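Local coordinates for protein S-adenosylmethionine:tRNA ribosyltransferase-isomerase (Thermotoga maritima, PDB 1VKY) that probably transfers and isomerises the ribose of S-adenosylmethionine onto the 7-aminomethyl group of preQ1-modified tRNA, giving epoxyqueuosine in the queuosine pathway, at residues I287-E292 against L313-A318; I256-T261 against K294-L299; I90-I95 against W103-R108; E208-V213 against F235-K240. All coordinates share one frame; numbering follows the deposited sequence.

Contact 1 of 4, residues I287-E292 against L313-A318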
loop_
_atom_site.group_PDB
_atom_site.type_symbol
_atom_site.label_atom_id
_atom_site.label_comp_id
_atom_site.label_asym_id
_atom_site.label_seq_id
_atom_site.Cartn_x
_atom_site.Cartn_y
_atom_site.Cartn_z
ATOM N N ILE B 287 -18.983 -7.363 -15.807
ATOM C CA ILE B 287 -19.832 -8.216 -15.014
ATOM C C ILE B 287 -20.640 -7.331 -14.062
ATOM O O ILE B 287 -20.088 -6.555 -13.282
ATOM C CB ILE B 287 -19.012 -9.268 -14.258
ATOM C CG1 ILE B 287 -18.212 -10.113 -15.244
ATOM C CG2 ILE B 287 -19.917 -10.057 -13.294
ATOM C CD1 ILE B 287 -17.216 -11.106 -14.584
ATOM N N TYR B 288 -21.955 -7.463 -14.160
ATOM C CA TYR B 288 -22.911 -6.620 -13.445
ATOM C C TYR B 288 -24.146 -7.487 -13.184
ATOM O O TYR B 288 -24.479 -8.334 -14.029
ATOM C CB TYR B 288 -23.245 -5.449 -14.371
ATOM C CG TYR B 288 -24.079 -4.353 -13.781
ATOM C CD1 TYR B 288 -23.493 -3.313 -13.071
ATOM C CD2 TYR B 288 -25.478 -4.348 -13.931
ATOM C CE1 TYR B 288 -24.248 -2.302 -12.503
ATOM C CE2 TYR B 288 -26.257 -3.315 -13.341
ATOM C CZ TYR B 288 -25.622 -2.281 -12.647
ATOM O OH TYR B 288 -26.318 -1.214 -12.064
ATOM N N PRO B 289 -24.853 -7.303 -12.074
ATOM C CA PRO B 289 -25.974 -8.221 -11.733
ATOM C C PRO B 289 -27.177 -7.996 -12.652
ATOM O O PRO B 289 -27.414 -6.872 -13.017
ATOM C CB PRO B 289 -26.355 -7.815 -10.317
ATOM C CG PRO B 289 -25.420 -6.781 -9.893
ATOM C CD PRO B 289 -24.723 -6.237 -11.086
ATOM N N PRO B 290 -27.933 -9.021 -13.042
ATOM C CA PRO B 290 -27.665 -10.406 -12.739
ATOM C C PRO B 290 -26.645 -11.041 -13.709
ATOM O O PRO B 290 -26.618 -10.703 -14.894
ATOM C CB PRO B 290 -29.051 -11.040 -12.911
ATOM C CG PRO B 290 -29.614 -10.295 -14.017
ATOM C CD PRO B 290 -29.192 -8.868 -13.807
ATOM N N PHE B 291 -25.812 -11.946 -13.218
ATOM C CA PHE B 291 -24.809 -12.584 -14.098
ATOM C C PHE B 291 -24.693 -14.062 -13.745
ATOM O O PHE B 291 -24.663 -14.400 -12.560
ATOM C CB PHE B 291 -23.438 -11.898 -13.908
ATOM C CG PHE B 291 -22.416 -12.237 -14.980
ATOM C CD1 PHE B 291 -22.289 -11.459 -16.115
ATOM C CD2 PHE B 291 -21.559 -13.323 -14.830
ATOM C CE1 PHE B 291 -21.342 -11.784 -17.092
ATOM C CE2 PHE B 291 -20.579 -13.612 -15.794
ATOM C CZ PHE B 291 -20.470 -12.833 -16.892
ATOM N N GLU B 292 -24.587 -14.919 -14.765
ATOM C CA GLU B 292 -24.419 -16.353 -14.587
ATOM C C GLU B 292 -22.935 -16.737 -14.695
ATOM O O GLU B 292 -22.314 -16.560 -15.749
ATOM C CB GLU B 292 -25.173 -17.112 -15.681
ATOM C CG GLU B 292 -25.150 -18.630 -15.543
ATOM C CD GLU B 292 -25.921 -19.140 -14.310
ATOM O OE1 GLU B 292 -26.812 -18.423 -13.772
ATOM O OE2 GLU B 292 -25.625 -20.276 -13.874
ATOM N N LEU B 313 -19.238 -6.423 -9.530
ATOM C CA LEU B 313 -18.936 -7.816 -9.911
ATOM C C LEU B 313 -19.273 -8.765 -8.763
ATOM O O LEU B 313 -19.898 -9.784 -8.964
ATOM C CB LEU B 313 -17.465 -7.928 -10.276
ATOM C CG LEU B 313 -16.845 -9.255 -10.729
ATOM C CD1 LEU B 313 -15.538 -8.976 -11.504
ATOM C CD2 LEU B 313 -16.576 -10.175 -9.567
ATOM N N VAL B 314 -18.824 -8.458 -7.552
ATOM C CA VAL B 314 -19.111 -9.314 -6.415
ATOM C C VAL B 314 -20.619 -9.389 -6.126
ATOM O O VAL B 314 -21.154 -10.444 -5.769
ATOM C CB VAL B 314 -18.318 -8.865 -5.157
ATOM C CG1 VAL B 314 -18.676 -9.694 -4.006
ATOM C CG2 VAL B 314 -16.828 -9.000 -5.433
ATOM N N ALA B 315 -21.325 -8.284 -6.311
ATOM C CA ALA B 315 -22.779 -8.285 -6.178
ATOM C C ALA B 315 -23.419 -9.243 -7.192
ATOM O O ALA B 315 -24.355 -9.976 -6.866
ATOM C CB ALA B 315 -23.310 -6.841 -6.378
ATOM N N ALA B 316 -22.888 -9.285 -8.411
ATOM C CA ALA B 316 -23.419 -10.215 -9.389
ATOM C C ALA B 316 -23.172 -11.627 -8.862
ATOM O O ALA B 316 -23.985 -12.517 -9.066
ATOM C CB ALA B 316 -22.775 -10.029 -10.733
ATOM N N PHE B 317 -22.033 -11.851 -8.212
ATOM C CA PHE B 317 -21.671 -13.228 -7.813
ATOM C C PHE B 317 -22.509 -13.730 -6.623
ATOM O O PHE B 317 -22.962 -14.864 -6.600
ATOM C CB PHE B 317 -20.188 -13.310 -7.460
ATOM C CG PHE B 317 -19.728 -14.708 -7.268
ATOM C CD1 PHE B 317 -19.510 -15.531 -8.373
ATOM C CD2 PHE B 317 -19.572 -15.239 -6.004
ATOM C CE1 PHE B 317 -19.134 -16.866 -8.205
ATOM C CE2 PHE B 317 -19.179 -16.607 -5.841
ATOM C CZ PHE B 317 -18.964 -17.383 -6.961
ATOM N N ALA B 318 -22.688 -12.857 -5.642
ATOM C CA ALA B 318 -23.346 -13.179 -4.376
ATOM C C ALA B 318 -24.832 -12.853 -4.349
ATOM O O ALA B 318 -25.542 -13.385 -3.521
ATOM C CB ALA B 318 -22.646 -12.450 -3.276
HETATM O O HOH W 1 -26.262 -12.289 -10.288
#

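Contact 2 of 4, residues I256-T261 against K294-L299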
loop_
_atom_site.group_PDB
_atom_site.type_symbol
_atom_site.label_atom_id
_atom_site.label_comp_id
_atom_site.label_asym_id
_atom_site.label_seq_id
_atom_site.Cartn_x
_atom_site.Cartn_y
_atom_site.Cartn_z
ATOM N N ILE B 256 -14.356 -24.971 -8.512
ATOM C CA ILE B 256 -13.393 -23.972 -8.971
ATOM C C ILE B 256 -13.583 -22.689 -8.138
ATOM O O ILE B 256 -14.629 -22.022 -8.166
ATOM C CB ILE B 256 -13.567 -23.701 -10.462
ATOM C CG1 ILE B 256 -13.296 -24.973 -11.268
ATOM C CG2 ILE B 256 -12.649 -22.556 -10.945
ATOM C CD1 ILE B 256 -13.879 -24.890 -12.645
ATOM N N VAL B 257 -12.574 -22.408 -7.332
ATOM C CA VAL B 257 -12.568 -21.314 -6.434
ATOM C C VAL B 257 -11.635 -20.263 -7.005
ATOM O O VAL B 257 -10.415 -20.426 -6.991
ATOM C CB VAL B 257 -12.115 -21.744 -4.997
ATOM C CG1 VAL B 257 -12.279 -20.579 -4.009
ATOM C CG2 VAL B 257 -12.914 -22.972 -4.488
ATOM N N ALA B 258 -12.199 -19.154 -7.468
ATOM C CA ALA B 258 -11.373 -18.073 -7.991
ATOM C C ALA B 258 -10.841 -17.253 -6.846
ATOM O O ALA B 258 -11.567 -16.926 -5.920
ATOM C CB ALA B 258 -12.144 -17.204 -8.945
ATOM N N VAL B 259 -9.559 -16.897 -6.927
ATOM C CA VAL B 259 -8.970 -15.995 -5.937
ATOM C C VAL B 259 -8.746 -14.652 -6.601
ATOM O O VAL B 259 -7.835 -14.519 -7.439
ATOM C CB VAL B 259 -7.656 -16.553 -5.377
ATOM C CG1 VAL B 259 -7.069 -15.542 -4.367
ATOM C CG2 VAL B 259 -7.905 -17.905 -4.733
ATOM N N GLY B 260 -9.633 -13.708 -6.293
ATOM C CA GLY B 260 -9.582 -12.346 -6.855
ATOM C C GLY B 260 -10.453 -12.130 -8.071
ATOM O O GLY B 260 -10.691 -13.046 -8.826
ATOM N N THR B 261 -10.946 -10.906 -8.242
ATOM C CA THR B 261 -11.839 -10.512 -9.328
ATOM C C THR B 261 -11.178 -10.555 -10.688
ATOM O O THR B 261 -11.852 -10.829 -11.717
ATOM C CB THR B 261 -12.378 -9.087 -9.114
ATOM O OG1 THR B 261 -11.283 -8.183 -8.919
ATOM C CG2 THR B 261 -13.190 -8.980 -7.828
ATOM N N LYS B 294 -20.253 -19.250 -15.231
ATOM C CA LYS B 294 -20.112 -20.532 -15.885
ATOM C C LYS B 294 -18.933 -21.358 -15.403
ATOM O O LYS B 294 -18.916 -22.586 -15.530
ATOM C CB LYS B 294 -19.980 -20.312 -17.386
ATOM C CG LYS B 294 -21.257 -19.752 -17.983
ATOM C CD LYS B 294 -21.109 -19.469 -19.507
ATOM C CE LYS B 294 -22.481 -19.124 -20.145
ATOM N NZ LYS B 294 -23.708 -19.688 -19.428
ATOM N N LEU B 295 -17.908 -20.721 -14.897
ATOM C CA LEU B 295 -16.726 -21.470 -14.463
ATOM C C LEU B 295 -16.430 -21.304 -12.978
ATOM O O LEU B 295 -15.955 -22.227 -12.303
ATOM C CB LEU B 295 -15.480 -21.089 -15.269
ATOM C CG LEU B 295 -15.084 -21.917 -16.473
ATOM C CD1 LEU B 295 -13.801 -21.455 -17.049
ATOM C CD2 LEU B 295 -15.033 -23.447 -16.194
ATOM N N VAL B 296 -16.796 -20.189 -12.416
ATOM C CA VAL B 296 -16.418 -19.922 -11.019
ATOM C C VAL B 296 -17.490 -20.405 -10.028
ATOM O O VAL B 296 -18.618 -19.913 -10.066
ATOM C CB VAL B 296 -16.191 -18.433 -10.852
ATOM C CG1 VAL B 296 -15.798 -18.098 -9.373
ATOM C CG2 VAL B 296 -15.141 -17.933 -11.815
ATOM N N ASP B 297 -17.137 -21.352 -9.152
ATOM C CA ASP B 297 -18.098 -21.902 -8.157
ATOM C C ASP B 297 -18.066 -21.204 -6.803
ATOM O O ASP B 297 -19.027 -21.275 -6.022
ATOM C CB ASP B 297 -17.861 -23.389 -7.935
ATOM C CG ASP B 297 -17.878 -24.169 -9.238
ATOM O OD1 ASP B 297 -18.831 -23.996 -10.017
ATOM O OD2 ASP B 297 -16.959 -24.940 -9.586
ATOM N N ALA B 298 -16.954 -20.552 -6.513
ATOM C CA ALA B 298 -16.731 -19.833 -5.269
ATOM C C ALA B 298 -15.700 -18.756 -5.488
ATOM O O ALA B 298 -14.955 -18.798 -6.450
ATOM C CB ALA B 298 -16.298 -20.781 -4.185
ATOM N N LEU B 299 -15.636 -17.770 -4.594
ATOM C CA LEU B 299 -14.823 -16.570 -4.871
ATOM C C LEU B 299 -14.187 -16.058 -3.567
ATOM O O LEU B 299 -14.910 -15.866 -2.603
ATOM C CB LEU B 299 -15.683 -15.465 -5.506
ATOM C CG LEU B 299 -15.040 -14.048 -5.654
ATOM C CD1 LEU B 299 -13.798 -14.162 -6.489
ATOM C CD2 LEU B 299 -15.923 -13.070 -6.273
#

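Contact 3 of 4, residues I90-I95 against W103-R108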
loop_
_atom_site.group_PDB
_atom_site.type_symbol
_atom_site.label_atom_id
_atom_site.label_comp_id
_atom_site.label_asym_id
_atom_site.label_seq_id
_atom_site.Cartn_x
_atom_site.Cartn_y
_atom_site.Cartn_z
ATOM N N ILE B 90 6.746 -5.323 -37.796
ATOM C CA ILE B 90 5.974 -6.166 -36.872
ATOM C C ILE B 90 6.325 -5.954 -35.398
ATOM O O ILE B 90 7.490 -5.859 -35.029
ATOM C CB ILE B 90 6.195 -7.615 -37.288
ATOM C CG1 ILE B 90 5.746 -7.765 -38.743
ATOM C CG2 ILE B 90 5.447 -8.565 -36.378
ATOM C CD1 ILE B 90 6.022 -9.071 -39.337
ATOM N N GLU B 91 5.306 -5.871 -34.554
ATOM C CA GLU B 91 5.520 -5.726 -33.127
ATOM C C GLU B 91 5.553 -7.116 -32.482
ATOM O O GLU B 91 4.776 -8.006 -32.841
ATOM C CB GLU B 91 4.415 -4.872 -32.504
ATOM C CG GLU B 91 4.584 -4.620 -31.020
ATOM C CD GLU B 91 3.332 -4.040 -30.384
ATOM O OE1 GLU B 91 2.236 -4.156 -30.982
ATOM O OE2 GLU B 91 3.442 -3.466 -29.282
ATOM N N ILE B 92 6.470 -7.286 -31.540
ATOM C CA ILE B 92 6.652 -8.543 -30.824
ATOM C C ILE B 92 6.589 -8.247 -29.337
ATOM O O ILE B 92 7.353 -7.409 -28.842
ATOM C CB ILE B 92 8.031 -9.164 -31.154
ATOM C CG1 ILE B 92 8.164 -9.429 -32.648
ATOM C CG2 ILE B 92 8.244 -10.433 -30.347
ATOM C CD1 ILE B 92 9.604 -9.621 -33.098
ATOM N N LEU B 93 5.676 -8.916 -28.636
ATOM C CA LEU B 93 5.577 -8.834 -27.171
ATOM C C LEU B 93 5.871 -10.196 -26.564
ATOM O O LEU B 93 5.168 -11.153 -26.870
ATOM C CB LEU B 93 4.152 -8.432 -26.763
ATOM C CG LEU B 93 3.630 -7.145 -27.355
ATOM C CD1 LEU B 93 2.152 -7.022 -27.084
ATOM C CD2 LEU B 93 4.384 -5.971 -26.737
ATOM N N LEU B 94 6.859 -10.257 -25.670
ATOM C CA LEU B 94 7.241 -11.478 -25.002
ATOM C C LEU B 94 6.222 -11.812 -23.915
ATOM O O LEU B 94 5.887 -10.955 -23.105
ATOM C CB LEU B 94 8.643 -11.350 -24.386
ATOM C CG LEU B 94 9.840 -11.799 -25.232
ATOM C CD1 LEU B 94 9.933 -11.092 -26.562
ATOM C CD2 LEU B 94 11.133 -11.626 -24.432
ATOM N N ILE B 95 5.732 -13.052 -23.941
ATOM C CA ILE B 95 4.649 -13.523 -23.065
ATOM C C ILE B 95 5.197 -14.628 -22.171
ATOM O O ILE B 95 5.083 -14.569 -20.966
ATOM C CB ILE B 95 3.441 -14.050 -23.928
ATOM C CG1 ILE B 95 2.809 -12.919 -24.773
ATOM C CG2 ILE B 95 2.425 -14.760 -23.100
ATOM C CD1 ILE B 95 2.335 -11.688 -24.010
ATOM N N TRP B 103 10.705 -17.955 -26.870
ATOM C CA TRP B 103 9.577 -17.332 -26.211
ATOM C C TRP B 103 8.285 -17.440 -27.005
ATOM O O TRP B 103 8.294 -17.287 -28.230
ATOM C CB TRP B 103 9.884 -15.835 -26.046
ATOM C CG TRP B 103 10.934 -15.546 -25.048
ATOM C CD1 TRP B 103 12.296 -15.711 -25.197
ATOM C CD2 TRP B 103 10.734 -15.038 -23.741
ATOM N NE1 TRP B 103 12.940 -15.338 -24.048
ATOM C CE2 TRP B 103 12.008 -14.925 -23.134
ATOM C CE3 TRP B 103 9.608 -14.669 -23.009
ATOM C CZ2 TRP B 103 12.177 -14.443 -21.844
ATOM C CZ3 TRP B 103 9.779 -14.176 -21.739
ATOM C CH2 TRP B 103 11.062 -14.077 -21.169
ATOM N N LYS B 104 7.173 -17.668 -26.295
ATOM C CA LYS B 104 5.857 -17.447 -26.836
ATOM C C LYS B 104 5.644 -15.965 -26.819
ATOM O O LYS B 104 5.828 -15.331 -25.787
ATOM C CB LYS B 104 4.760 -18.096 -25.991
ATOM C CG LYS B 104 4.731 -19.585 -26.109
ATOM C CD LYS B 104 3.814 -20.218 -25.078
ATOM C CE LYS B 104 2.377 -19.808 -25.235
ATOM N NZ LYS B 104 1.744 -20.581 -26.297
ATOM N N CYS B 105 5.241 -15.434 -27.962
ATOM C CA CYS B 105 5.133 -13.999 -28.179
ATOM C C CYS B 105 3.808 -13.652 -28.806
ATOM O O CYS B 105 3.215 -14.434 -29.540
ATOM C CB CYS B 105 6.240 -13.527 -29.127
ATOM S SG CYS B 105 7.902 -13.769 -28.457
ATOM N N LEU B 106 3.381 -12.428 -28.542
ATOM C CA LEU B 106 2.260 -11.841 -29.240
ATOM C C LEU B 106 2.874 -11.052 -30.385
ATOM O O LEU B 106 3.717 -10.193 -30.148
ATOM C CB LEU B 106 1.476 -10.935 -28.266
ATOM C CG LEU B 106 -0.013 -11.117 -28.264
ATOM C CD1 LEU B 106 -0.554 -10.492 -29.543
ATOM C CD2 LEU B 106 -0.398 -12.579 -28.161
ATOM N N VAL B 107 2.498 -11.375 -31.616
ATOM C CA VAL B 107 3.081 -10.749 -32.789
ATOM C C VAL B 107 1.952 -10.044 -33.542
ATOM O O VAL B 107 0.943 -10.672 -33.860
ATOM C CB VAL B 107 3.777 -11.793 -33.673
ATOM C CG1 VAL B 107 4.206 -11.185 -34.965
ATOM C CG2 VAL B 107 4.981 -12.380 -32.942
ATOM N N ARG B 108 2.134 -8.751 -33.821
ATOM C CA ARG B 108 1.110 -7.922 -34.470
ATOM C C ARG B 108 1.764 -7.044 -35.537
ATOM O O ARG B 108 2.648 -6.257 -35.207
ATOM C CB ARG B 108 0.404 -7.046 -33.421
ATOM C CG ARG B 108 -0.260 -7.868 -32.308
ATOM C CD ARG B 108 -1.071 -7.101 -31.271
ATOM N NE ARG B 108 -0.270 -6.172 -30.483
ATOM C CZ ARG B 108 -0.742 -5.455 -29.469
ATOM N NH1 ARG B 108 -2.016 -5.564 -29.110
ATOM N NH2 ARG B 108 0.056 -4.624 -28.812
#

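Contact 4 of 4, residues E208-V213 against F235-K240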
loop_
_atom_site.group_PDB
_atom_site.type_symbol
_atom_site.label_atom_id
_atom_site.label_comp_id
_atom_site.label_asym_id
_atom_site.label_seq_id
_atom_site.Cartn_x
_atom_site.Cartn_y
_atom_site.Cartn_z
ATOM N N GLU B 208 -2.922 -21.507 -11.863
ATOM C CA GLU B 208 -2.752 -20.082 -12.074
ATOM C C GLU B 208 -3.229 -19.556 -13.425
ATOM O O GLU B 208 -3.178 -20.229 -14.475
ATOM C CB GLU B 208 -1.294 -19.654 -11.759
ATOM C CG GLU B 208 -0.278 -19.829 -12.839
ATOM C CD GLU B 208 1.085 -19.225 -12.452
ATOM O OE1 GLU B 208 1.445 -19.236 -11.222
ATOM O OE2 GLU B 208 1.788 -18.747 -13.394
ATOM N N VAL B 209 -3.718 -18.320 -13.386
ATOM C CA VAL B 209 -3.921 -17.585 -14.613
ATOM C C VAL B 209 -2.962 -16.424 -14.526
ATOM O O VAL B 209 -2.538 -16.035 -13.441
ATOM C CB VAL B 209 -5.404 -17.128 -14.826
ATOM C CG1 VAL B 209 -6.277 -18.351 -15.035
ATOM C CG2 VAL B 209 -5.900 -16.272 -13.711
ATOM N N VAL B 210 -2.664 -15.840 -15.662
ATOM C CA VAL B 210 -1.662 -14.780 -15.744
ATOM C C VAL B 210 -2.255 -13.545 -16.416
ATOM O O VAL B 210 -3.140 -13.632 -17.305
ATOM C CB VAL B 210 -0.408 -15.279 -16.523
ATOM C CG1 VAL B 210 0.725 -14.257 -16.464
ATOM C CG2 VAL B 210 0.098 -16.614 -15.960
ATOM N N LEU B 211 -1.833 -12.394 -15.935
ATOM C CA LEU B 211 -2.190 -11.128 -16.538
ATOM C C LEU B 211 -0.875 -10.476 -16.983
ATOM O O LEU B 211 -0.034 -10.137 -16.166
ATOM C CB LEU B 211 -2.944 -10.249 -15.557
ATOM C CG LEU B 211 -3.575 -9.027 -16.230
ATOM C CD1 LEU B 211 -4.655 -9.400 -17.261
ATOM C CD2 LEU B 211 -4.122 -8.069 -15.196
ATOM N N HIS B 212 -0.688 -10.352 -18.275
ATOM C CA HIS B 212 0.542 -9.788 -18.816
ATOM C C HIS B 212 0.298 -8.309 -19.054
ATOM O O HIS B 212 -0.553 -7.961 -19.852
ATOM C CB HIS B 212 0.879 -10.459 -20.115
ATOM C CG HIS B 212 1.151 -11.921 -19.978
ATOM N ND1 HIS B 212 2.384 -12.408 -19.620
ATOM C CD2 HIS B 212 0.352 -13.007 -20.150
ATOM C CE1 HIS B 212 2.345 -13.733 -19.581
ATOM N NE2 HIS B 212 1.122 -14.123 -19.897
ATOM N N VAL B 213 1.069 -7.467 -18.375
ATOM C CA VAL B 213 0.867 -6.021 -18.355
ATOM C C VAL B 213 1.945 -5.306 -19.199
ATOM O O VAL B 213 3.158 -5.425 -18.958
ATOM C CB VAL B 213 0.848 -5.511 -16.909
ATOM C CG1 VAL B 213 0.570 -4.022 -16.877
ATOM C CG2 VAL B 213 -0.190 -6.278 -16.108
ATOM N N PHE B 235 -3.043 -8.509 -21.226
ATOM C CA PHE B 235 -3.443 -9.714 -21.889
ATOM C C PHE B 235 -3.570 -10.767 -20.822
ATOM O O PHE B 235 -2.674 -10.920 -19.978
ATOM C CB PHE B 235 -2.410 -10.151 -22.944
ATOM C CG PHE B 235 -2.151 -9.121 -24.001
ATOM C CD1 PHE B 235 -1.182 -8.147 -23.801
ATOM C CD2 PHE B 235 -2.865 -9.113 -25.158
ATOM C CE1 PHE B 235 -0.939 -7.190 -24.750
ATOM C CE2 PHE B 235 -2.632 -8.164 -26.124
ATOM C CZ PHE B 235 -1.663 -7.202 -25.926
ATOM N N TYR B 236 -4.684 -11.486 -20.829
ATOM C CA TYR B 236 -4.799 -12.625 -19.925
ATOM C C TYR B 236 -4.189 -13.822 -20.600
ATOM O O TYR B 236 -4.141 -13.917 -21.835
ATOM C CB TYR B 236 -6.262 -12.922 -19.541
ATOM C CG TYR B 236 -7.115 -13.369 -20.696
ATOM C CD1 TYR B 236 -7.070 -14.705 -21.159
ATOM C CD2 TYR B 236 -7.943 -12.479 -21.362
ATOM C CE1 TYR B 236 -7.850 -15.108 -22.201
ATOM C CE2 TYR B 236 -8.741 -12.907 -22.397
ATOM C CZ TYR B 236 -8.694 -14.202 -22.806
ATOM O OH TYR B 236 -9.445 -14.591 -23.881
ATOM N N GLN B 237 -3.730 -14.756 -19.787
ATOM C CA GLN B 237 -3.321 -16.063 -20.292
ATOM C C GLN B 237 -3.849 -17.140 -19.364
ATOM O O GLN B 237 -3.720 -17.026 -18.157
ATOM C CB GLN B 237 -1.781 -16.151 -20.340
ATOM C CG GLN B 237 -1.244 -17.487 -20.902
ATOM C CD GLN B 237 0.263 -17.623 -20.812
ATOM O OE1 GLN B 237 0.910 -16.832 -20.134
ATOM N NE2 GLN B 237 0.812 -18.643 -21.477
ATOM N N VAL B 238 -4.441 -18.175 -19.941
ATOM C CA VAL B 238 -4.856 -19.381 -19.249
ATOM C C VAL B 238 -4.128 -20.521 -19.918
ATOM O O VAL B 238 -4.486 -20.979 -21.005
ATOM C CB VAL B 238 -6.383 -19.645 -19.333
ATOM C CG1 VAL B 238 -6.777 -20.807 -18.401
ATOM C CG2 VAL B 238 -7.152 -18.404 -18.927
ATOM N N PRO B 239 -3.070 -20.975 -19.274
ATOM C CA PRO B 239 -2.216 -21.942 -19.875
ATOM C C PRO B 239 -2.793 -23.343 -19.864
ATOM O O PRO B 239 -3.761 -23.643 -19.163
ATOM C CB PRO B 239 -0.928 -21.839 -19.020
ATOM C CG PRO B 239 -1.384 -21.407 -17.685
ATOM C CD PRO B 239 -2.616 -20.570 -17.921
ATOM N N LYS B 240 -2.170 -24.211 -20.649
ATOM C CA LYS B 240 -2.650 -25.560 -20.877
ATOM C C LYS B 240 -2.889 -26.307 -19.591
ATOM O O LYS B 240 -3.863 -26.991 -19.475
ATOM C CB LYS B 240 -1.654 -26.356 -21.723
ATOM C CG LYS B 240 -1.565 -25.943 -23.200
ATOM C CD LYS B 240 -0.764 -26.924 -24.046
ATOM C CE LYS B 240 -1.184 -26.909 -25.542
ATOM N NZ LYS B 240 -1.005 -28.193 -26.342
#

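Contact 1 of 4, residues I287-E292 against L313-A318
The methyl of Ala-316 is met by Ile-287, Pro-289 and Phe-291 of an extended, proline-containing loop that packs against helix 309-318, a loop-on-helix contact. CB of Ala-316 approaches CG2 of Ile-287 to 3.8 Å, N of Pro-289 to 3.7 Å and CB of Phe-291 also to 3.7 Å. So small a residue suits the place, because the loop backbone comes close: CA of Pro-289 lies 4.0 Å from CA of Ala-316. The pyrrolidine ring rests on the helix, CG of Pro-289 3.9 Å from N of Ala-316, and also touches CB of Ala-315; rigid and apolar, it fits a surface made of alanines. The next peptide bond of the loop, before Pro-290, is cis. One turn earlier on the helix, the branched chains of Ile-287 and Leu-313 cross obliquely. CG2 of Ile-287, opposite the backbone N across the CA-CB bond, faces CG of Leu-313 and also rests over the rim of the Phe-291 ring. Farther out, helix 261-270 backs this end through Val-264 against Ile-287 and Arg-265 against Leu-313. No direct hydrogen bond joins the two segments; a single water links them, accepting from N of Phe-291 at 3.0 Å and donating to O of Ala-316 at 2.6 Å.

Contact 2 of 4, residues I256-T261 against K294-L299
Val-257 and Ala-298, then Ala-258 and Leu-299, pair as neighbouring parallel strands within the large mixed sheet. N of Ala-258 donates to O of Ala-298 at 3.0 Å, and both methyls of Val-257 stand 4.0 Å from CB of Ala-298 on one face. On the other face, CB of Ala-258 meets CG1 of Val-296 at 3.8 Å. Beta-branched Val-257 suits an extended strand, while the small Ala-258 and Ala-298 let neighbouring groups pack near the sheet, as Val-264 of helix 261-270 does on Ala-258. The solvent side lies where the second segment enters, through exposed Lys-294 and partly exposed Leu-295, whose CD2 meets CD1 of Ile-256 at 4.0 Å. Between this side and the ladder is the tight part, round buried Ile-256. Its O is gripped by two donors, N of Asp-297 at 2.8 Å in the carbonyl plane and N of Ala-298 at 3.2 Å, tilted from it. An aspartate suits this turn because its short carboxylate can reach back to the strand while also forming a salt bridge with Arg-250. With CG beside its own backbone N (chi1 -54°), Asp-297 presents the anti side of OD2 to N of Ile-256, in a nearly straight bond of 2.8 Å and 173°.

Contact 3 of 4, residues I90-I95 against W103-R108
Arg-108 and Glu-91 lie side by side across an antiparallel beta hairpin, pointing the same way, with carboxylate and guanidinium planes 26° apart. This brings OE1 of the extended Glu-91 to the guanidinium edge of Arg-108, whose chain is bent at chi3 (-63°). NH2 of Arg-108 makes the salt bridge to OE1 of Glu-91 at 3.1 Å, on the syn side but tilted 35° out of the carboxylate plane; the bond from NE is weak. Two hydrogen bonds also join the backbones of this pair. NH1 of Arg-108 has a second acid, Glu-233, while CD1 of Leu-93 lies over one guanidinium face, 3.6 Å from NH2. Next to Arg-108 in burial comes Ile-95: its CB is 3.3 Å from O of Lys-104, which accepts from N of Ile-95, and its CG1 lies 4.2 Å from CB of Leu-106. That CB of Leu-106 is also 4.0 Å from CB of Leu-93, apolar chains suiting this buried face. On the other face, CD2 of Leu-94 makes a CH-pi contact over the six-membered ring of Trp-103. Strand 79-83 flanks strand 89-97, and strand 138-143 flanks strand 102-108; strand 234-238 brings Phe-235 to Leu-93 and Arg-108.

Contact 4 of 4, residues E208-V213 against F235-K240
His-212 and Gln-237 project from the same face of an antiparallel strand pair and join across it by a side-chain hydrogen bond. NE2 of His-212 donates to OE1 of Gln-237 at 2.7 Å with an N-H...O angle of 158°. The acceptor lies nearly in the imidazole plane, but the ring and amide planes are 39° apart and the donor is tilted from the amide carbonyl plane. Gln-237 reaches it with CG opposite its backbone N (chi1 -178°) and the chain extended beyond; its amide suits the place by offering the histidine an acceptor while NE2 of Gln-237 donates to Glu-96. CG1 of Val-210 covers part of one imidazole face, and CB of Gln-237 meets the ring at its edge. Together these should limit its rotation. Beside it, Phe-235 pairs with His-212 through two backbone bonds, N of His-212 to O of Phe-235 measuring 2.7 Å. On the opposite face, CD1 of Leu-211 reaches O of Phe-235 at 3.7 Å. Farther along, Val-209 and Val-238 run side by side, CG1 of Val-209 to CG2 of Val-238 at 4.0 Å; beta-branched residues suit extended backbone. Pro-239 follows at the N-cap position of helix 240-252. Strand 67-75 pairs with the other edge of strand 205-213, strand 279-281 flanks strand 234-238, helix 261-270 packs on Tyr-236 and Val-238, and strand 89-97 meets His-212, Phe-235 and Gln-237.

How the contacts relate
Along the chain contact 3 comes first, then contact 4, and contacts 2 and 1 follow with interleaved segments. Contacts 2 and 4 belong to the same mixed sheet, their centres about 15 Å apart, whereas contact 3 lies in the separate antiparallel sheet. Contacts 1 and 2 touch, the Phe-317 ring of helix 309-318 packing on residues Val-296 to Leu-299; that helix follows strand 298-302 in the chain. Contacts 3 and 4 also touch, CE1 of His-212 lying 3.2 Å from O of Ile-95. The antiparallel sheet thus abuts the mixed sheet through this interface, while contacts 1 and 3, about 34 Å apart between centres, lie on opposite sides of the chain's centre.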